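Local coordinates for protein adenylate isopentenyltransferase (Humulus lupulus, PDB 3A8T) that transfers an isopentenyl group from dimethylallyl diphosphate to ATP, ADP or AMP, a step in plant cytokinin biosynthesis, at residues Glu40-Leu45 with Ala145-Arg150; Glu67-Asp72 with Gly120-Glu125; Pro96-Gly101 with Ser124-Arg129; Asp174-Trp179 with Val330-Arg335. All coordinates share one frame; numbering follows the deposited sequence.

Interaction 1. Residues Glu40-Leu45 with Ala145-Arg150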
loop_
_atom_site.group_PDB
_atom_site.type_symbol
_atom_site.label_atom_id
_atom_site.label_comp_id
_atom_site.label_asym_id
_atom_site.label_seq_id
_atom_site.Cartn_x
_atom_site.Cartn_y
_atom_site.Cartn_z
ATOM N N GLU A 40 13.707 -19.472 -9.431
ATOM C CA GLU A 40 14.000 -18.590 -8.303
ATOM C C GLU A 40 12.933 -18.424 -7.248
ATOM O O GLU A 40 11.726 -18.309 -7.561
ATOM C CB GLU A 40 14.396 -17.203 -8.828
ATOM C CG GLU A 40 15.547 -17.307 -9.791
ATOM C CD GLU A 40 15.752 -16.075 -10.678
ATOM O OE1 GLU A 40 14.732 -15.474 -11.151
ATOM O OE2 GLU A 40 16.959 -15.747 -10.921
ATOM N N LYS A 41 13.421 -18.383 -5.997
ATOM C CA LYS A 41 12.609 -18.225 -4.807
ATOM C C LYS A 41 12.239 -16.772 -4.592
ATOM O O LYS A 41 13.091 -15.870 -4.695
ATOM C CB LYS A 41 13.326 -18.757 -3.586
ATOM C CG LYS A 41 13.548 -20.288 -3.599
ATOM C CD LYS A 41 14.273 -20.782 -2.299
ATOM C CE LYS A 41 14.304 -22.345 -2.141
ATOM N NZ LYS A 41 12.958 -22.922 -1.764
ATOM N N LEU A 42 10.954 -16.569 -4.334
ATOM C CA LEU A 42 10.429 -15.269 -4.097
ATOM C C LEU A 42 9.426 -15.256 -2.953
ATOM O O LEU A 42 8.448 -15.986 -2.948
ATOM C CB LEU A 42 9.771 -14.711 -5.371
ATOM C CG LEU A 42 9.041 -13.364 -5.176
ATOM C CD1 LEU A 42 10.016 -12.178 -4.902
ATOM C CD2 LEU A 42 8.172 -13.149 -6.381
ATOM N N LEU A 43 9.685 -14.418 -1.969
ATOM C CA LEU A 43 8.774 -14.311 -0.852
ATOM C C LEU A 43 7.749 -13.257 -1.226
ATOM O O LEU A 43 8.119 -12.191 -1.741
ATOM C CB LEU A 43 9.533 -13.900 0.400
ATOM C CG LEU A 43 8.763 -13.801 1.710
ATOM C CD1 LEU A 43 8.001 -15.128 2.008
ATOM C CD2 LEU A 43 9.792 -13.471 2.795
ATOM N N VAL A 44 6.480 -13.557 -0.994
ATOM C CA VAL A 44 5.424 -12.628 -1.333
ATOM C C VAL A 44 4.622 -12.244 -0.104
ATOM O O VAL A 44 4.053 -13.080 0.541
ATOM C CB VAL A 44 4.501 -13.244 -2.416
ATOM C CG1 VAL A 44 3.356 -12.256 -2.785
ATOM C CG2 VAL A 44 5.350 -13.641 -3.624
ATOM N N LEU A 45 4.619 -10.967 0.238
ATOM C CA LEU A 45 3.894 -10.507 1.410
ATOM C C LEU A 45 2.635 -9.853 0.917
ATOM O O LEU A 45 2.702 -8.815 0.256
ATOM C CB LEU A 45 4.719 -9.516 2.279
ATOM C CG LEU A 45 6.120 -9.957 2.781
ATOM C CD1 LEU A 45 6.528 -9.133 3.943
ATOM C CD2 LEU A 45 6.171 -11.434 3.089
ATOM N N ALA A 145 0.349 -10.148 -12.489
ATOM C CA ALA A 145 1.073 -9.914 -13.722
ATOM C C ALA A 145 2.511 -10.416 -13.591
ATOM O O ALA A 145 3.020 -11.095 -14.485
ATOM C CB ALA A 145 1.086 -8.433 -14.061
ATOM N N LEU A 146 3.149 -10.084 -12.474
ATOM C CA LEU A 146 4.521 -10.473 -12.253
ATOM C C LEU A 146 4.755 -11.954 -12.067
ATOM O O LEU A 146 5.681 -12.488 -12.647
ATOM C CB LEU A 146 5.105 -9.748 -11.042
ATOM C CG LEU A 146 6.481 -10.276 -10.592
ATOM C CD1 LEU A 146 7.556 -9.850 -11.608
ATOM C CD2 LEU A 146 6.823 -9.720 -9.252
ATOM N N LEU A 147 3.905 -12.619 -11.287
ATOM C CA LEU A 147 4.080 -14.027 -10.953
ATOM C C LEU A 147 3.693 -15.103 -11.967
ATOM O O LEU A 147 4.311 -16.167 -11.954
ATOM C CB LEU A 147 3.390 -14.332 -9.615
ATOM C CG LEU A 147 3.884 -13.594 -8.356
ATOM C CD1 LEU A 147 3.237 -14.208 -7.130
ATOM C CD2 LEU A 147 5.379 -13.692 -8.238
ATOM N N VAL A 148 2.705 -14.875 -12.828
ATOM C CA VAL A 148 2.342 -15.930 -13.781
ATOM C C VAL A 148 3.421 -16.334 -14.825
ATOM O O VAL A 148 4.391 -15.628 -15.096
ATOM C CB VAL A 148 1.006 -15.635 -14.583
ATOM C CG1 VAL A 148 -0.204 -15.617 -13.635
ATOM C CG2 VAL A 148 1.130 -14.370 -15.371
ATOM N N ASP A 149 3.217 -17.510 -15.386
ATOM C CA ASP A 149 4.099 -18.047 -16.393
ATOM C C ASP A 149 3.943 -17.333 -17.728
ATOM O O ASP A 149 4.913 -17.027 -18.400
ATOM C CB ASP A 149 3.828 -19.530 -16.554
ATOM C CG ASP A 149 5.081 -20.332 -16.438
ATOM O OD1 ASP A 149 6.090 -19.897 -17.063
ATOM O OD2 ASP A 149 5.049 -21.375 -15.727
ATOM N N ARG A 150 2.706 -17.095 -18.122
ATOM C CA ARG A 150 2.469 -16.371 -19.357
ATOM C C ARG A 150 1.517 -15.242 -18.998
ATOM O O ARG A 150 0.427 -15.462 -18.483
ATOM C CB ARG A 150 1.870 -17.272 -20.452
ATOM C CG ARG A 150 2.866 -18.209 -21.135
ATOM C CD ARG A 150 2.611 -18.288 -22.655
ATOM N NE ARG A 150 2.874 -16.984 -23.301
ATOM C CZ ARG A 150 3.476 -16.808 -24.486
ATOM N NH1 ARG A 150 3.896 -17.856 -25.191
ATOM N NH2 ARG A 150 3.668 -15.576 -24.955
#
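Leu42 and Leu147 are the residues whose backbones come nearest, their CA atoms 9.4 Å apart, where the last turn of helix 140-147 lies over strand 41-46. This is helix-on-sheet packing in the P-loop NTPase fold: the strand runs on into the ATP-binding loop that starts at Gly47, and the helix begins at Asn140, another ATP-binding residue. Leu42 and Val44, two residues apart, both point toward the helix, and Leu147 reaches across to meet them with one methyl each. Its CG stands anti to the carbonyl carbon (chi1 -61°), which sends the fork toward the strand. CD1 of Leu147 comes within 4.1 Å of Val44 CG2, the two side chains passing one another head to tail. Tyr173 and Phe177 also touch Leu147, while the backbone of Leu42 is hydrogen-bonded to the neighbouring strand 174-181. All three residues are buried. The tightest approach is between the leucines, whose side chains meet at a slant with Leu147 CD2 3.4 Å from Leu42 CD2.

Interaction 2. Residues Glu67-Asp72 with Gly120-Glu125; sequences EVINSD and GKAVSE. With ATP (adenosine-5'-triphosphate), chain B.
Ile69 on strand 66-70 and Ala122 on helix 112-128 bring the two backbones to their nearest approach, 7.3 Å between CA atoms. The pairing belongs to the three-layer P-loop NTPase fold, with the helix laid on one face of the parallel sheet and the end of the strand leading to the nucleotide. Ile69 carries the packing through its CD1 methyl. CD1 lies 3.9 Å from Ala122 CB, the short alanine letting the helix come close, and 3.5 Å from Val123 CG2, the isoleucine and valine side chains crossing at about a right angle. In Ile69, CG1 is anti to the carbonyl carbon (chi1 -59°) and the chain then runs extended, which drives CD1 onto this turn of the helix. Ala119 and Ile126 of the same helix also touch Ile69, so its buried side chain is gripped over two turns. Beyond the strand, Asp72 belongs to the adenine end of the ATP pocket. Its OD1 accepts the backbone amides of Met74 and Gln75, which fix the rotation of the carboxylate and present OD2 to the base. With alanine in place of Asp72, the adenine amino group would probably lose this acceptor and both amides their mate. The bond from ATP N6 to Asp72 OD2 is 3.3 Å long and practically straight, 179° at the hydrogen.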
loop_
_atom_site.group_PDB
_atom_site.type_symbol
_atom_site.label_atom_id
_atom_site.label_comp_id
_atom_site.label_asym_id
_atom_site.label_seq_id
_atom_site.Cartn_x
_atom_site.Cartn_y
_atom_site.Cartn_z
ATOM N N GLU A 67 15.875 -8.043 0.184
ATOM C CA GLU A 67 15.683 -6.749 -0.463
ATOM C C GLU A 67 14.209 -6.776 -0.854
ATOM O O GLU A 67 13.633 -7.832 -1.174
ATOM C CB GLU A 67 16.577 -6.567 -1.736
ATOM C CG GLU A 67 18.107 -6.868 -1.534
ATOM C CD GLU A 67 19.072 -6.163 -2.564
ATOM O OE1 GLU A 67 18.584 -5.399 -3.426
ATOM O OE2 GLU A 67 20.326 -6.385 -2.522
ATOM N N VAL A 68 13.611 -5.596 -0.840
ATOM C CA VAL A 68 12.206 -5.449 -1.122
ATOM C C VAL A 68 11.856 -4.882 -2.477
ATOM O O VAL A 68 12.482 -3.952 -2.964
ATOM C CB VAL A 68 11.524 -4.565 0.001
ATOM C CG1 VAL A 68 10.161 -4.116 -0.440
ATOM C CG2 VAL A 68 11.398 -5.352 1.300
ATOM N N ILE A 69 10.831 -5.472 -3.071
ATOM C CA ILE A 69 10.272 -5.006 -4.342
ATOM C C ILE A 69 8.866 -4.589 -3.957
ATOM O O ILE A 69 8.122 -5.371 -3.384
ATOM C CB ILE A 69 10.161 -6.123 -5.389
ATOM C CG1 ILE A 69 11.552 -6.717 -5.654
ATOM C CG2 ILE A 69 9.505 -5.578 -6.629
ATOM C CD1 ILE A 69 11.616 -7.933 -6.579
ATOM N N ASN A 70 8.538 -3.337 -4.206
ATOM C CA ASN A 70 7.215 -2.805 -3.913
ATOM C C ASN A 70 6.236 -3.256 -4.981
ATOM O O ASN A 70 6.540 -3.133 -6.162
ATOM C CB ASN A 70 7.242 -1.292 -3.938
ATOM C CG ASN A 70 5.862 -0.705 -3.988
ATOM O OD1 ASN A 70 5.496 -0.023 -4.919
ATOM N ND2 ASN A 70 5.093 -0.983 -2.988
ATOM N N SER A 71 5.071 -3.772 -4.566
ATOM C CA SER A 71 4.005 -4.231 -5.487
ATOM C C SER A 71 2.718 -3.404 -5.357
ATOM O O SER A 71 1.677 -3.778 -5.873
ATOM C CB SER A 71 3.666 -5.705 -5.261
ATOM O OG SER A 71 3.268 -5.927 -3.932
ATOM N N ASP A 72 2.793 -2.290 -4.643
ATOM C CA ASP A 72 1.647 -1.391 -4.492
ATOM C C ASP A 72 1.716 -0.450 -5.728
ATOM O O ASP A 72 2.705 0.224 -5.979
ATOM C CB ASP A 72 1.785 -0.670 -3.169
ATOM C CG ASP A 72 0.739 0.369 -2.965
ATOM O OD1 ASP A 72 0.642 1.292 -3.797
ATOM O OD2 ASP A 72 0.015 0.275 -1.958
ATOM N N GLY A 120 10.467 -8.284 -12.606
ATOM C CA GLY A 120 11.118 -9.540 -12.917
ATOM C C GLY A 120 12.625 -9.288 -12.971
ATOM O O GLY A 120 13.412 -10.143 -12.550
ATOM N N LYS A 121 13.038 -8.118 -13.469
ATOM C CA LYS A 121 14.453 -7.768 -13.536
ATOM C C LYS A 121 15.038 -7.722 -12.097
ATOM O O LYS A 121 16.079 -8.331 -11.815
ATOM C CB LYS A 121 14.633 -6.392 -14.206
ATOM C CG LYS A 121 14.467 -6.396 -15.714
ATOM C CD LYS A 121 14.288 -4.948 -16.275
ATOM C CE LYS A 121 13.560 -4.916 -17.658
ATOM N NZ LYS A 121 13.013 -3.531 -18.044
ATOM N N ALA A 122 14.341 -6.993 -11.221
ATOM C CA ALA A 122 14.715 -6.837 -9.832
ATOM C C ALA A 122 14.731 -8.176 -9.128
ATOM O O ALA A 122 15.596 -8.416 -8.283
ATOM C CB ALA A 122 13.759 -5.884 -9.115
ATOM N N VAL A 123 13.798 -9.054 -9.447
ATOM C CA VAL A 123 13.828 -10.358 -8.759
ATOM C C VAL A 123 15.146 -11.050 -9.114
ATOM O O VAL A 123 15.858 -11.575 -8.284
ATOM C CB VAL A 123 12.681 -11.253 -9.192
ATOM C CG1 VAL A 123 12.896 -12.626 -8.753
ATOM C CG2 VAL A 123 11.402 -10.733 -8.627
ATOM N N SER A 124 15.468 -10.961 -10.384
ATOM C CA SER A 124 16.633 -11.590 -10.935
ATOM C C SER A 124 17.946 -10.996 -10.382
ATOM O O SER A 124 18.908 -11.684 -10.084
ATOM C CB SER A 124 16.508 -11.443 -12.438
ATOM O OG SER A 124 17.362 -12.344 -13.067
ATOM N N GLU A 125 17.952 -9.699 -10.213
ATOM C CA GLU A 125 19.104 -9.013 -9.702
ATOM C C GLU A 125 19.405 -9.285 -8.240
ATOM O O GLU A 125 20.568 -9.424 -7.880
ATOM C CB GLU A 125 18.917 -7.517 -9.929
ATOM C CG GLU A 125 19.163 -7.151 -11.390
ATOM C CD GLU A 125 18.343 -5.973 -11.851
ATOM O OE1 GLU A 125 18.316 -5.745 -13.078
ATOM O OE2 GLU A 125 17.729 -5.281 -11.000
HETATM P PG ATP B . -7.738 -2.418 -9.536
HETATM O O1G ATP B . -7.075 -3.038 -10.727
HETATM O O2G ATP B . -7.872 -0.820 -9.827
HETATM O O3G ATP B . -9.219 -3.026 -9.331
HETATM P PB ATP B . -5.477 -3.363 -8.276
HETATM O O1B ATP B . -5.513 -4.783 -8.104
HETATM O O2B ATP B . -4.918 -3.058 -9.692
HETATM O O3B ATP B . -6.927 -2.716 -8.110
HETATM P PA ATP B . -5.002 -2.016 -5.844
HETATM O O1A ATP B . -6.121 -2.688 -5.201
HETATM O O2A ATP B . -3.787 -2.007 -4.767
HETATM O O3A ATP B . -4.421 -2.761 -7.197
HETATM O "O5'" ATP B . -5.291 -0.439 -6.117
HETATM C "C5'" ATP B . -6.580 -0.178 -6.598
HETATM C "C4'" ATP B . -6.874 1.276 -6.283
HETATM O "O4'" ATP B . -6.787 1.466 -4.865
HETATM C "C3'" ATP B . -5.858 2.285 -6.871
HETATM O "O3'" ATP B . -6.223 2.659 -8.197
HETATM C "C2'" ATP B . -5.928 3.445 -5.864
HETATM O "O2'" ATP B . -6.966 4.302 -6.189
HETATM C "C1'" ATP B . -6.190 2.781 -4.532
HETATM N N9 ATP B . -4.921 2.606 -3.773
HETATM C C8 ATP B . -4.130 1.459 -3.726
HETATM N N7 ATP B . -3.025 1.684 -3.045
HETATM C C5 ATP B . -3.025 2.974 -2.606
HETATM C C6 ATP B . -2.130 3.822 -1.840
HETATM N N6 ATP B . -0.926 3.375 -1.357
HETATM N N1 ATP B . -2.509 5.096 -1.608
HETATM C C2 ATP B . -3.663 5.571 -2.058
HETATM N N3 ATP B . -4.519 4.836 -2.771
HETATM C C4 ATP B . -4.262 3.572 -3.070
#

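Interaction 3. Residues Pro96-Gly101 with Ser124-Arg129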
loop_
_atom_site.group_PDB
_atom_site.type_symbol
_atom_site.label_atom_id
_atom_site.label_comp_id
_atom_site.label_asym_id
_atom_site.label_seq_id
_atom_site.Cartn_x
_atom_site.Cartn_y
_atom_site.Cartn_z
ATOM N N PRO A 96 17.362 -2.563 1.176
ATOM C CA PRO A 96 17.237 -1.973 -0.185
ATOM C C PRO A 96 15.834 -2.142 -0.788
ATOM O O PRO A 96 15.274 -3.210 -0.749
ATOM C CB PRO A 96 18.299 -2.724 -0.984
ATOM C CG PRO A 96 19.292 -3.241 0.146
ATOM C CD PRO A 96 18.308 -3.692 1.170
ATOM N N HIS A 97 15.240 -1.085 -1.302
ATOM C CA HIS A 97 13.905 -1.209 -1.892
ATOM C C HIS A 97 13.937 -0.917 -3.366
ATOM O O HIS A 97 14.729 -0.091 -3.800
ATOM C CB HIS A 97 12.875 -0.246 -1.239
ATOM C CG HIS A 97 12.543 -0.606 0.168
ATOM N ND1 HIS A 97 11.253 -0.830 0.597
ATOM C CD2 HIS A 97 13.341 -0.862 1.232
ATOM C CE1 HIS A 97 11.272 -1.208 1.864
ATOM N NE2 HIS A 97 12.524 -1.238 2.271
ATOM N N HIS A 98 13.059 -1.586 -4.116
ATOM C CA HIS A 98 12.923 -1.419 -5.554
ATOM C C HIS A 98 11.468 -1.135 -5.955
ATOM O O HIS A 98 10.540 -1.551 -5.291
ATOM C CB HIS A 98 13.410 -2.680 -6.240
ATOM C CG HIS A 98 14.734 -3.153 -5.731
ATOM N ND1 HIS A 98 15.933 -2.769 -6.295
ATOM C CD2 HIS A 98 15.048 -3.958 -4.690
ATOM C CE1 HIS A 98 16.927 -3.321 -5.628
ATOM N NE2 HIS A 98 16.417 -4.050 -4.649
ATOM N N LEU A 99 11.290 -0.422 -7.057
ATOM C CA LEU A 99 9.977 -0.101 -7.562
ATOM C C LEU A 99 9.217 0.710 -6.528
ATOM O O LEU A 99 7.991 0.623 -6.408
ATOM C CB LEU A 99 9.223 -1.383 -7.909
ATOM C CG LEU A 99 9.594 -2.296 -9.089
ATOM C CD1 LEU A 99 8.496 -2.240 -10.064
ATOM C CD2 LEU A 99 10.892 -1.914 -9.747
ATOM N N LEU A 100 9.950 1.512 -5.772
ATOM C CA LEU A 100 9.320 2.345 -4.749
ATOM C C LEU A 100 9.641 3.800 -4.945
ATOM O O LEU A 100 10.745 4.259 -4.668
ATOM C CB LEU A 100 9.730 1.902 -3.340
ATOM C CG LEU A 100 9.122 2.715 -2.176
ATOM C CD1 LEU A 100 7.622 2.748 -2.241
ATOM C CD2 LEU A 100 9.579 2.112 -0.829
ATOM N N GLY A 101 8.666 4.510 -5.475
ATOM C CA GLY A 101 8.783 5.947 -5.688
ATOM C C GLY A 101 9.795 6.353 -6.719
ATOM O O GLY A 101 10.441 7.391 -6.557
ATOM N N SER A 124 15.468 -10.961 -10.384
ATOM C CA SER A 124 16.633 -11.590 -10.935
ATOM C C SER A 124 17.946 -10.996 -10.382
ATOM O O SER A 124 18.908 -11.684 -10.084
ATOM C CB SER A 124 16.508 -11.443 -12.438
ATOM O OG SER A 124 17.362 -12.344 -13.067
ATOM N N GLU A 125 17.952 -9.699 -10.213
ATOM C CA GLU A 125 19.104 -9.013 -9.702
ATOM C C GLU A 125 19.405 -9.285 -8.240
ATOM O O GLU A 125 20.568 -9.424 -7.880
ATOM C CB GLU A 125 18.917 -7.517 -9.929
ATOM C CG GLU A 125 19.163 -7.151 -11.390
ATOM C CD GLU A 125 18.343 -5.973 -11.851
ATOM O OE1 GLU A 125 18.316 -5.745 -13.078
ATOM O OE2 GLU A 125 17.729 -5.281 -11.000
ATOM N N ILE A 126 18.353 -9.345 -7.419
ATOM C CA ILE A 126 18.471 -9.576 -5.995
ATOM C C ILE A 126 19.027 -10.951 -5.705
ATOM O O ILE A 126 19.876 -11.114 -4.848
ATOM C CB ILE A 126 17.057 -9.413 -5.277
ATOM C CG1 ILE A 126 16.572 -7.974 -5.404
ATOM C CG2 ILE A 126 17.132 -9.860 -3.854
ATOM C CD1 ILE A 126 15.111 -7.844 -5.302
ATOM N N THR A 127 18.476 -11.935 -6.384
ATOM C CA THR A 127 18.896 -13.310 -6.249
ATOM C C THR A 127 20.351 -13.330 -6.653
ATOM O O THR A 127 21.158 -14.045 -6.070
ATOM C CB THR A 127 18.101 -14.219 -7.218
ATOM O OG1 THR A 127 16.696 -14.059 -6.984
ATOM C CG2 THR A 127 18.468 -15.685 -6.981
ATOM N N GLY A 128 20.687 -12.529 -7.662
ATOM C CA GLY A 128 22.073 -12.469 -8.098
ATOM C C GLY A 128 22.970 -12.108 -6.918
ATOM O O GLY A 128 24.016 -12.723 -6.709
ATOM N N ARG A 129 22.574 -11.110 -6.134
ATOM C CA ARG A 129 23.395 -10.719 -4.995
ATOM C C ARG A 129 23.211 -11.653 -3.798
ATOM O O ARG A 129 23.640 -11.342 -2.689
ATOM C CB ARG A 129 23.073 -9.296 -4.581
ATOM C CG ARG A 129 23.340 -8.282 -5.660
ATOM C CD ARG A 129 23.025 -6.854 -5.173
ATOM N NE ARG A 129 21.599 -6.554 -5.171
ATOM C CZ ARG A 129 20.896 -6.118 -6.214
ATOM N NH1 ARG A 129 21.470 -5.908 -7.388
ATOM N NH2 ARG A 129 19.592 -5.883 -6.078
#
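His98 points its CB toward Ile126 and Arg129 at the C-terminal end of helix 112-128, and its ring reaches these two residues with successive atoms. CG is anti to the carbonyl carbon (chi1 -48°), which swings the imidazole out from the strand toward the helix. On one branch, CD2 meets the CD1 methyl of Ile126 at 3.9 Å. On the other, CE1 lies 3.7 Å from Arg129 NH2; the approach is oblique, with the ring and guanidinium planes 24° apart. The strand carrying His98, residues 97-98, is the outermost of the parallel sheet on this side of the P-loop NTPase fold, and helix 112-128 packs against it and against strand 66-70. At the tip, NE2 is 4.0 Å from Ile126 CG1 and is hydrogen-bonded to OE1 of Glu67 on that inner strand. Outside the two segments, this same OE1 of the buried Glu67 is also the salt-bridge partner of Arg129 NH2, so one oxygen holds both side chains. A leucine in place of His98 is likely to deprive Glu67 of one of these partners and Arg129 NH2 of its contact with the ring. Arg129 bends at chi3 (-78°), folding its guanidinium back over the helix end, where Glu125 O sits 3.6 Å above the centre of its plane.

Interaction 4. Residues Asp174-Trp179 with Val330-Arg335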
loop_
_atom_site.group_PDB
_atom_site.type_symbol
_atom_site.label_atom_id
_atom_site.label_comp_id
_atom_site.label_asym_id
_atom_site.label_seq_id
_atom_site.Cartn_x
_atom_site.Cartn_y
_atom_site.Cartn_z
ATOM N N ASP A 174 9.271 -19.763 -7.463
ATOM C CA ASP A 174 9.043 -20.681 -6.380
ATOM C C ASP A 174 8.625 -19.719 -5.257
ATOM O O ASP A 174 9.468 -19.144 -4.559
ATOM C CB ASP A 174 10.366 -21.350 -6.038
ATOM C CG ASP A 174 10.258 -22.271 -4.866
ATOM O OD1 ASP A 174 9.126 -22.738 -4.585
ATOM O OD2 ASP A 174 11.315 -22.548 -4.251
ATOM N N CYS A 175 7.323 -19.547 -5.094
ATOM C CA CYS A 175 6.791 -18.609 -4.114
ATOM C C CYS A 175 6.406 -19.092 -2.722
ATOM O O CYS A 175 5.971 -20.219 -2.535
ATOM C CB CYS A 175 5.543 -17.937 -4.688
ATOM S SG CYS A 175 5.732 -17.135 -6.219
ATOM N N CYS A 176 6.557 -18.198 -1.749
ATOM C CA CYS A 176 6.116 -18.436 -0.381
ATOM C C CYS A 176 5.229 -17.196 -0.215
ATOM O O CYS A 176 5.660 -16.083 -0.472
ATOM C CB CYS A 176 7.270 -18.416 0.622
ATOM S SG CYS A 176 6.728 -18.521 2.356
ATOM N N PHE A 177 3.983 -17.404 0.185
ATOM C CA PHE A 177 3.030 -16.330 0.324
ATOM C C PHE A 177 2.676 -16.101 1.762
ATOM O O PHE A 177 2.097 -16.969 2.374
ATOM C CB PHE A 177 1.718 -16.686 -0.374
ATOM C CG PHE A 177 1.826 -16.906 -1.843
ATOM C CD1 PHE A 177 1.905 -15.831 -2.719
ATOM C CD2 PHE A 177 1.812 -18.198 -2.369
ATOM C CE1 PHE A 177 1.970 -16.031 -4.104
ATOM C CE2 PHE A 177 1.880 -18.417 -3.753
ATOM C CZ PHE A 177 1.960 -17.329 -4.618
ATOM N N LEU A 178 3.020 -14.955 2.323
ATOM C CA LEU A 178 2.602 -14.672 3.686
ATOM C C LEU A 178 1.438 -13.699 3.492
ATOM O O LEU A 178 1.579 -12.696 2.783
ATOM C CB LEU A 178 3.685 -13.988 4.495
ATOM C CG LEU A 178 4.972 -14.784 4.686
ATOM C CD1 LEU A 178 5.975 -14.024 5.541
ATOM C CD2 LEU A 178 4.610 -16.103 5.320
ATOM N N TRP A 179 0.300 -14.023 4.084
ATOM C CA TRP A 179 -0.873 -13.180 3.996
ATOM C C TRP A 179 -1.173 -12.661 5.413
ATOM O O TRP A 179 -1.485 -13.448 6.312
ATOM C CB TRP A 179 -2.062 -13.976 3.418
ATOM C CG TRP A 179 -3.414 -13.358 3.604
ATOM C CD1 TRP A 179 -3.728 -12.027 3.585
ATOM C CD2 TRP A 179 -4.655 -14.048 3.769
ATOM N NE1 TRP A 179 -5.088 -11.851 3.732
ATOM C CE2 TRP A 179 -5.675 -13.073 3.846
ATOM C CE3 TRP A 179 -5.005 -15.400 3.871
ATOM C CZ2 TRP A 179 -7.015 -13.405 4.015
ATOM C CZ3 TRP A 179 -6.345 -15.734 4.046
ATOM C CH2 TRP A 179 -7.335 -14.745 4.116
ATOM N N VAL A 330 8.968 -15.930 10.571
ATOM C CA VAL A 330 10.386 -16.285 10.563
ATOM C C VAL A 330 10.503 -17.788 10.292
ATOM O O VAL A 330 11.265 -18.204 9.390
ATOM C CB VAL A 330 11.088 -15.902 11.914
ATOM C CG1 VAL A 330 12.456 -16.563 12.025
ATOM C CG2 VAL A 330 11.254 -14.450 12.007
ATOM N N LYS A 331 9.713 -18.574 11.041
ATOM C CA LYS A 331 9.671 -20.018 10.899
ATOM C C LYS A 331 9.287 -20.460 9.476
ATOM O O LYS A 331 9.947 -21.319 8.861
ATOM C CB LYS A 331 8.679 -20.621 11.877
ATOM C CG LYS A 331 9.049 -20.458 13.305
ATOM C CD LYS A 331 7.817 -20.468 14.203
ATOM C CE LYS A 331 7.197 -21.857 14.350
ATOM N NZ LYS A 331 6.213 -21.977 15.515
ATOM N N ILE A 332 8.219 -19.884 8.946
ATOM C CA ILE A 332 7.800 -20.253 7.607
ATOM C C ILE A 332 8.918 -19.921 6.599
ATOM O O ILE A 332 9.276 -20.749 5.805
ATOM C CB ILE A 332 6.496 -19.493 7.209
ATOM C CG1 ILE A 332 5.329 -19.939 8.086
ATOM C CG2 ILE A 332 6.160 -19.697 5.719
ATOM C CD1 ILE A 332 4.062 -19.012 7.955
ATOM N N VAL A 333 9.484 -18.716 6.654
ATOM C CA VAL A 333 10.495 -18.318 5.668
ATOM C C VAL A 333 11.715 -19.185 5.795
ATOM O O VAL A 333 12.275 -19.660 4.829
ATOM C CB VAL A 333 10.870 -16.859 5.848
ATOM C CG1 VAL A 333 12.118 -16.543 5.078
ATOM C CG2 VAL A 333 9.736 -16.010 5.434
ATOM N N SER A 334 12.105 -19.384 7.028
ATOM C CA SER A 334 13.202 -20.248 7.372
ATOM C C SER A 334 13.036 -21.620 6.700
ATOM O O SER A 334 13.968 -22.150 6.109
ATOM C CB SER A 334 13.205 -20.403 8.877
ATOM O OG SER A 334 14.499 -20.649 9.322
ATOM N N ARG A 335 11.849 -22.206 6.761
ATOM C CA ARG A 335 11.711 -23.502 6.126
ATOM C C ARG A 335 11.691 -23.453 4.597
ATOM O O ARG A 335 12.064 -24.418 3.924
ATOM C CB ARG A 335 10.472 -24.183 6.661
ATOM C CG ARG A 335 10.587 -24.434 8.146
ATOM C CD ARG A 335 9.231 -24.803 8.689
ATOM N NE ARG A 335 9.220 -24.976 10.126
ATOM C CZ ARG A 335 8.109 -24.875 10.842
ATOM N NH1 ARG A 335 6.971 -24.591 10.202
ATOM N NH2 ARG A 335 8.125 -25.072 12.177
#
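Cys176 and Leu178 of strand 174-181 pack against Ile332 and Val333 of the C-terminal helix 315-338, which runs antiparallel to the strand (176° between the short axes, 9.7 Å apart) and covers one face of the parallel sheet of this P-loop NTPase fold. Across the contact everything is apolar. Ile332 sits at its middle: its CG2 is 3.9 Å from Leu178 CD2, and its CD1 extends alongside the same methyl, the two side chains lying next to each other with reversed directions. Leu178 CD1 reaches Val333 CG2 more loosely, at 4.3 Å. The polar links run within the sheet to the neighbouring strand: the backbone of Cys176 is hydrogen-bonded to Val44, and at the strand's start Asp174 OD2 makes a salt bridge to Lys41 NZ. Phe177 turns away to the other face of the sheet, where it touches Val44. With its sulfur anti to the backbone N (chi1 173°), Cys176 lays SG against Ile332 CG2 at 3.6 Å.

How the interactions relate
From the N terminus, strand 41-46 enters the sheet first, and interaction 1 closes about a hundred residues later on helix 140-147. Interactions 2 and 3 both fall within that span. They start from neighbouring strands, 66-70 and 97-98, and converge on helix 112-128, sharing Ser124 and Glu125, with centres only 5 Å apart. Interaction 1 touches this group where Leu146 meets Gly120 and Leu42 meets Val123. Interaction 4 opens after interaction 1 has closed and joins strand 174-181 to the C-terminal helix; its strand pairs with 41-46, yet it stays clear of interactions 2 and 3. Together the four contacts tie helices to both faces of one parallel sheet.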